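Local coordinates for Lmo2125 protein (Listeria monocytogenes serovar 1/2a, PDB 5TU0) that binds maltose and probably delivers it, as a membrane-attached solute-binding lipoprotein, to a sugar transport system, at residues A[90-95]-A[311-316]; A[300-305]-A[315-320]. The protein carries 2 engineered substitutions. One frame throughout, in Å; residues are numbered along the deposited sequence.

Contact 1 of 2, residues A[90-95]-A[311-316]; sequences DDYDEK and VPANLK
A loop laid against the first turn of a helix makes this contact: Asp91 to Asp93, just before helix 94-99, meet Ala313 to Lys316 where strand 311-312 gives way to helix 315-323. Asp91 is gripped at two places. Its backbone O accepts from Leu315 N at 2.8 Å, an almost straight bond of 173° in the carbonyl plane, which ties a first-turn NH of the helix to the loop. Its OD1 forms a salt bridge with Lys316 NZ, also 2.8 Å, met on the anti side and 25° out of the carboxylate plane. The lysine reaches it by curling back, bent at its last three torsions, with Lys316 CG 3.3 Å from Asp91 OD1. Asn314, the N-cap of helix 315-323, runs alongside Asp91, amide and carboxylate planes 32° apart. Asn314 OD1 accepts from Ala317 N and, weakly, from Lys316 N, capping the helix, while its ND2 donates to Thr296 O. In this bacterial solute-binding protein, strand 311-312 pairs antiparallel with the long strand 105-121, and Tyr92 packs beside that strand pair: its OH bonds to Pro110 O, its CE1 sits 4.1 Å from Ala313 CB, and Asn314 N lies at the ring edge, near its plane. Leu315 points at the loop and crosses Asp93 at about a right angle, CD1 3.4 Å from the carboxylate OD1 and CD2 on the OD2 side. One water links the two backbones, accepting from Asp93 N at 3.0 Å and donating to Ala313 O.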
loop_
_atom_site.group_PDB
_atom_site.type_symbol
_atom_site.label_atom_id
_atom_site.label_comp_id
_atom_site.label_asym_id
_atom_site.label_seq_id
_atom_site.Cartn_x
_atom_site.Cartn_y
_atom_site.Cartn_z
ATOM N N ASP A 90 -17.278 -1.689 14.983
ATOM C CA ASP A 90 -17.556 -0.321 15.456
ATOM C C ASP A 90 -16.313 0.557 15.464
ATOM O O ASP A 90 -16.419 1.761 15.542
ATOM C CB ASP A 90 -18.180 -0.326 16.868
ATOM C CG ASP A 90 -19.596 -0.842 16.880
ATOM O OD1 ASP A 90 -20.218 -0.908 15.800
ATOM O OD2 ASP A 90 -20.108 -1.151 17.983
ATOM N N ASP A 91 -15.143 -0.067 15.387
ATOM C CA ASP A 91 -13.876 0.651 15.383
ATOM C C ASP A 91 -13.195 0.645 14.013
ATOM O O ASP A 91 -12.002 0.931 13.925
ATOM C CB ASP A 91 -12.941 0.050 16.439
ATOM C CG ASP A 91 -13.518 0.126 17.839
ATOM O OD1 ASP A 91 -14.095 1.169 18.215
ATOM O OD2 ASP A 91 -13.369 -0.866 18.577
ATOM N N TYR A 92 -13.941 0.328 12.955
ATOM C CA TYR A 92 -13.397 0.342 11.598
ATOM C C TYR A 92 -14.201 1.253 10.660
ATOM O O TYR A 92 -15.439 1.194 10.642
ATOM C CB TYR A 92 -13.472 -1.036 10.940
ATOM C CG TYR A 92 -12.569 -2.142 11.452
ATOM C CD1 TYR A 92 -11.212 -1.934 11.662
ATOM C CD2 TYR A 92 -13.057 -3.445 11.562
ATOM C CE1 TYR A 92 -10.387 -2.971 12.085
ATOM C CE2 TYR A 92 -12.246 -4.491 11.981
ATOM C CZ TYR A 92 -10.914 -4.254 12.238
ATOM O OH TYR A 92 -10.115 -5.308 12.627
ATOM N N ASP A 93 -13.502 2.061 9.872
ATOM C CA ASP A 93 -14.141 2.849 8.819
ATOM C C ASP A 93 -14.667 1.872 7.769
ATOM O O ASP A 93 -14.127 0.781 7.609
ATOM C CB ASP A 93 -13.123 3.781 8.108
ATOM C CG ASP A 93 -12.818 5.077 8.881
ATOM O OD1 ASP A 93 -13.698 5.603 9.608
ATOM O OD2 ASP A 93 -11.690 5.605 8.715
ATOM N N GLU A 94 -15.693 2.281 7.030
ATOM C CA GLU A 94 -16.234 1.472 5.931
ATOM C C GLU A 94 -15.147 1.095 4.903
ATOM O O GLU A 94 -15.180 0.016 4.319
ATOM C CB GLU A 94 -17.383 2.213 5.238
ATOM C CG GLU A 94 -18.613 2.359 6.127
ATOM C CD GLU A 94 -19.794 3.027 5.431
ATOM O OE1 GLU A 94 -19.611 4.090 4.786
ATOM O OE2 GLU A 94 -20.926 2.502 5.561
ATOM N N LYS A 95 -14.187 1.987 4.694
ATOM C CA LYS A 95 -13.108 1.727 3.749
ATOM C C LYS A 95 -12.292 0.508 4.155
ATOM O O LYS A 95 -11.911 -0.298 3.322
ATOM C CB LYS A 95 -12.177 2.934 3.671
ATOM C CG LYS A 95 -11.089 2.810 2.615
ATOM C CD LYS A 95 -10.048 3.917 2.750
ATOM C CE LYS A 95 -10.630 5.295 2.548
ATOM N NZ LYS A 95 -9.571 6.341 2.638
ATOM N N VAL A 311 1.091 1.332 11.553
ATOM C CA VAL A 311 -0.121 2.055 11.886
ATOM C C VAL A 311 -1.337 1.144 12.008
ATOM O O VAL A 311 -1.666 0.428 11.067
ATOM C CB VAL A 311 -0.395 3.166 10.859
ATOM C CG1 VAL A 311 -1.639 3.944 11.239
ATOM C CG2 VAL A 311 0.824 4.086 10.771
ATOM N N PRO A 312 -2.018 1.180 13.165
ATOM C CA PRO A 312 -3.181 0.313 13.357
ATOM C C PRO A 312 -4.394 0.641 12.499
ATOM O O PRO A 312 -4.659 1.804 12.215
ATOM C CB PRO A 312 -3.571 0.536 14.829
ATOM C CG PRO A 312 -2.455 1.270 15.452
ATOM C CD PRO A 312 -1.688 1.955 14.373
ATOM N N ALA A 313 -5.143 -0.402 12.152
ATOM C CA ALA A 313 -6.399 -0.277 11.420
ATOM C C ALA A 313 -7.511 0.159 12.373
ATOM O O ALA A 313 -8.349 0.976 12.017
ATOM C CB ALA A 313 -6.765 -1.597 10.769
ATOM N N ASN A 314 -7.511 -0.394 13.586
ATOM C CA ASN A 314 -8.525 -0.065 14.611
ATOM C C ASN A 314 -8.448 1.438 14.869
ATOM O O ASN A 314 -7.376 1.949 15.180
ATOM C CB ASN A 314 -8.265 -0.901 15.893
ATOM C CG ASN A 314 -9.256 -0.623 17.002
ATOM O OD1 ASN A 314 -9.473 0.529 17.373
ATOM N ND2 ASN A 314 -9.839 -1.685 17.575
ATOM N N LEU A 315 -9.572 2.138 14.703
ATOM C CA LEU A 315 -9.593 3.602 14.831
ATOM C C LEU A 315 -9.230 4.124 16.223
ATOM O O LEU A 315 -8.548 5.140 16.331
ATOM C CB LEU A 315 -10.948 4.169 14.390
ATOM C CG LEU A 315 -11.297 3.945 12.918
ATOM C CD1 LEU A 315 -12.722 4.385 12.612
ATOM C CD2 LEU A 315 -10.316 4.651 11.999
ATOM N N LYS A 316 -9.674 3.439 17.284
ATOM C CA LYS A 316 -9.341 3.875 18.639
ATOM C C LYS A 316 -7.817 3.803 18.800
ATOM O O LYS A 316 -7.194 4.706 19.364
ATOM C CB LYS A 316 -10.016 3.001 19.717
ATOM C CG LYS A 316 -11.518 2.705 19.589
ATOM C CD LYS A 316 -12.444 3.903 19.716
ATOM C CE LYS A 316 -12.750 4.607 18.395
ATOM N NZ LYS A 316 -13.596 3.792 17.461
HETATM O O HOH W 1 -10.573 1.493 10.268
#

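Contact 2 of 2, residues A[300-305]-A[315-320]; sequences NQETLY and LKARDT
A helix-strand-helix unit of the solute-binding fold brings these segments together: helix 298-308 leads through the short strand 311-312 into helix 315-323, and the two helices pack side by side. The axes of segments 300-305 and 315-320 approach to 8.7 Å and cross at -38°, running in broadly the same direction. The closest carbon contact is made by Ala317, whose methyl points at the other helix: Ala317 CB lies 3.4 Å from Gln301 CB and 3.9 Å from Glu302 CG. The Gln301 chain bends at chi2 (-97°), bringing OE1 to Asn314 N and NE2 to Ala111 O, so both ends of this buried amide are bonded to backbone. Glu302 reaches Thr320, about one turn beyond Ala317. Its chain is extended past CG and meets the threonine at about a right angle. Gln298 NE2, from the same helix as Glu302, also donates to OE2 and helps fix the carboxylate. Thr320 OG1 is also in hydrogen-bonding contact with Lys316 O of its own helix, so the hydroxyl faces two acceptors. Thr320 OG1 meets Glu302 OE2 at 2.6 Å as donor, coming from above the carboxylate plane, 52° out of it.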
loop_
_atom_site.group_PDB
_atom_site.type_symbol
_atom_site.label_atom_id
_atom_site.label_comp_id
_atom_site.label_asym_id
_atom_site.label_seq_id
_atom_site.Cartn_x
_atom_site.Cartn_y
_atom_site.Cartn_z
ATOM N N ASN A 300 -4.646 -4.538 21.868
ATOM C CA ASN A 300 -3.639 -5.279 21.101
ATOM C C ASN A 300 -3.163 -4.512 19.881
ATOM O O ASN A 300 -2.021 -4.649 19.476
ATOM C CB ASN A 300 -4.144 -6.677 20.767
ATOM C CG ASN A 300 -4.358 -7.507 22.009
ATOM O OD1 ASN A 300 -3.449 -7.646 22.850
ATOM N ND2 ASN A 300 -5.561 -8.042 22.158
ATOM N N GLN A 301 -4.035 -3.682 19.316
ATOM C CA GLN A 301 -3.632 -2.813 18.206
ATOM C C GLN A 301 -2.655 -1.728 18.698
ATOM O O GLN A 301 -1.711 -1.368 17.995
ATOM C CB GLN A 301 -4.860 -2.246 17.517
ATOM C CG GLN A 301 -5.517 -3.275 16.616
ATOM C CD GLN A 301 -5.076 -3.122 15.172
ATOM O OE1 GLN A 301 -5.597 -2.268 14.475
ATOM N NE2 GLN A 301 -4.130 -3.954 14.715
ATOM N N GLU A 302 -2.853 -1.242 19.922
ATOM C CA GLU A 302 -1.913 -0.273 20.508
ATOM C C GLU A 302 -0.572 -0.952 20.779
ATOM O O GLU A 302 0.482 -0.374 20.503
ATOM C CB GLU A 302 -2.481 0.396 21.767
ATOM C CG GLU A 302 -3.628 1.325 21.418
ATOM C CD GLU A 302 -4.289 2.002 22.600
ATOM O OE1 GLU A 302 -3.922 1.733 23.776
ATOM O OE2 GLU A 302 -5.197 2.812 22.319
ATOM N N THR A 303 -0.603 -2.185 21.282
ATOM C CA THR A 303 0.655 -2.920 21.503
ATOM C C THR A 303 1.374 -3.154 20.153
ATOM O O THR A 303 2.600 -3.041 20.068
ATOM C CB THR A 303 0.424 -4.261 22.213
ATOM O OG1 THR A 303 -0.193 -4.014 23.483
ATOM C CG2 THR A 303 1.732 -5.007 22.416
ATOM N N LEU A 304 0.611 -3.461 19.109
ATOM C CA LEU A 304 1.216 -3.650 17.776
ATOM C C LEU A 304 2.013 -2.410 17.386
ATOM O O LEU A 304 3.171 -2.512 16.975
ATOM C CB LEU A 304 0.155 -3.931 16.705
ATOM C CG LEU A 304 0.677 -4.056 15.263
ATOM C CD1 LEU A 304 1.566 -5.276 15.099
ATOM C CD2 LEU A 304 -0.492 -4.097 14.291
ATOM N N TYR A 305 1.396 -1.239 17.520
ATOM C CA TYR A 305 2.071 0.010 17.175
ATOM C C TYR A 305 3.288 0.251 18.062
ATOM O O TYR A 305 4.339 0.699 17.599
ATOM C CB TYR A 305 1.124 1.209 17.273
ATOM C CG TYR A 305 1.830 2.509 16.953
ATOM C CD1 TYR A 305 2.119 2.850 15.634
ATOM C CD2 TYR A 305 2.239 3.378 17.962
ATOM C CE1 TYR A 305 2.790 4.018 15.325
ATOM C CE2 TYR A 305 2.910 4.555 17.658
ATOM C CZ TYR A 305 3.172 4.866 16.327
ATOM O OH TYR A 305 3.827 6.022 15.999
ATOM N N LEU A 315 -9.572 2.138 14.703
ATOM C CA LEU A 315 -9.593 3.602 14.831
ATOM C C LEU A 315 -9.230 4.124 16.223
ATOM O O LEU A 315 -8.548 5.140 16.331
ATOM C CB LEU A 315 -10.948 4.169 14.390
ATOM C CG LEU A 315 -11.297 3.945 12.918
ATOM C CD1 LEU A 315 -12.722 4.385 12.612
ATOM C CD2 LEU A 315 -10.316 4.651 11.999
ATOM N N LYS A 316 -9.674 3.439 17.284
ATOM C CA LYS A 316 -9.341 3.875 18.639
ATOM C C LYS A 316 -7.817 3.803 18.800
ATOM O O LYS A 316 -7.194 4.706 19.364
ATOM C CB LYS A 316 -10.016 3.001 19.717
ATOM C CG LYS A 316 -11.518 2.705 19.589
ATOM C CD LYS A 316 -12.444 3.903 19.716
ATOM C CE LYS A 316 -12.750 4.607 18.395
ATOM N NZ LYS A 316 -13.596 3.792 17.461
ATOM N N ALA A 317 -7.228 2.707 18.314
ATOM C CA ALA A 317 -5.774 2.505 18.366
ATOM C C ALA A 317 -5.046 3.466 17.433
ATOM O O ALA A 317 -3.941 3.900 17.731
ATOM C CB ALA A 317 -5.414 1.073 18.009
ATOM N N ARG A 318 -5.663 3.789 16.294
ATOM C CA ARG A 318 -5.031 4.718 15.348
ATOM C C ARG A 318 -4.936 6.138 15.941
ATOM O O ARG A 318 -3.941 6.835 15.721
ATOM C CB ARG A 318 -5.774 4.735 14.017
ATOM C CG ARG A 318 -4.987 5.391 12.898
ATOM C CD ARG A 318 -5.802 5.453 11.617
ATOM N NE ARG A 318 -6.400 4.166 11.240
ATOM C CZ ARG A 318 -7.200 3.996 10.188
ATOM N NH1 ARG A 318 -7.488 5.016 9.391
ATOM N NH2 ARG A 318 -7.727 2.798 9.945
ATOM N N ASP A 319 -5.965 6.560 16.680
ATOM C CA ASP A 319 -5.943 7.862 17.380
ATOM C C ASP A 319 -4.823 7.888 18.419
ATOM O O ASP A 319 -4.098 8.879 18.525
ATOM C CB ASP A 319 -7.276 8.166 18.072
ATOM C CG ASP A 319 -8.384 8.543 17.095
ATOM O OD1 ASP A 319 -8.098 8.774 15.896
ATOM O OD2 ASP A 319 -9.552 8.632 17.534
ATOM N N THR A 320 -4.683 6.802 19.184
ATOM C CA THR A 320 -3.618 6.708 20.164
ATOM C C THR A 320 -2.248 6.818 19.461
ATOM O O THR A 320 -1.332 7.469 19.965
ATOM C CB THR A 320 -3.682 5.390 20.958
ATOM O OG1 THR A 320 -4.931 5.304 21.660
ATOM C CG2 THR A 320 -2.532 5.305 21.969
#

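How the contacts relate
Contacts 1 and 2 share Leu315 and Lys316, and their centres lie about 9 Å apart. Helix 315-323 is common to both: Leu315 and Lys316 serve the loop of contact 1, whereas Ala317 and Thr320 turn to helix 298-308 in contact 2. Besides the Gln301 amide, a second polar bridge connects them, Arg318 NH2 to Ala313 O at 2.8 Å. Arg318 NH2 has another partner, the salt-bridged Asp96 in helix 94-99, so this helix too is linked to helix 315-323. None of the four segments includes the glycan-pocket residues Asp70, Glu114, Tyr164 and Trp241, but Val311 pairs through its backbone with Ile113, the residue just before Glu114 in strand 105-121.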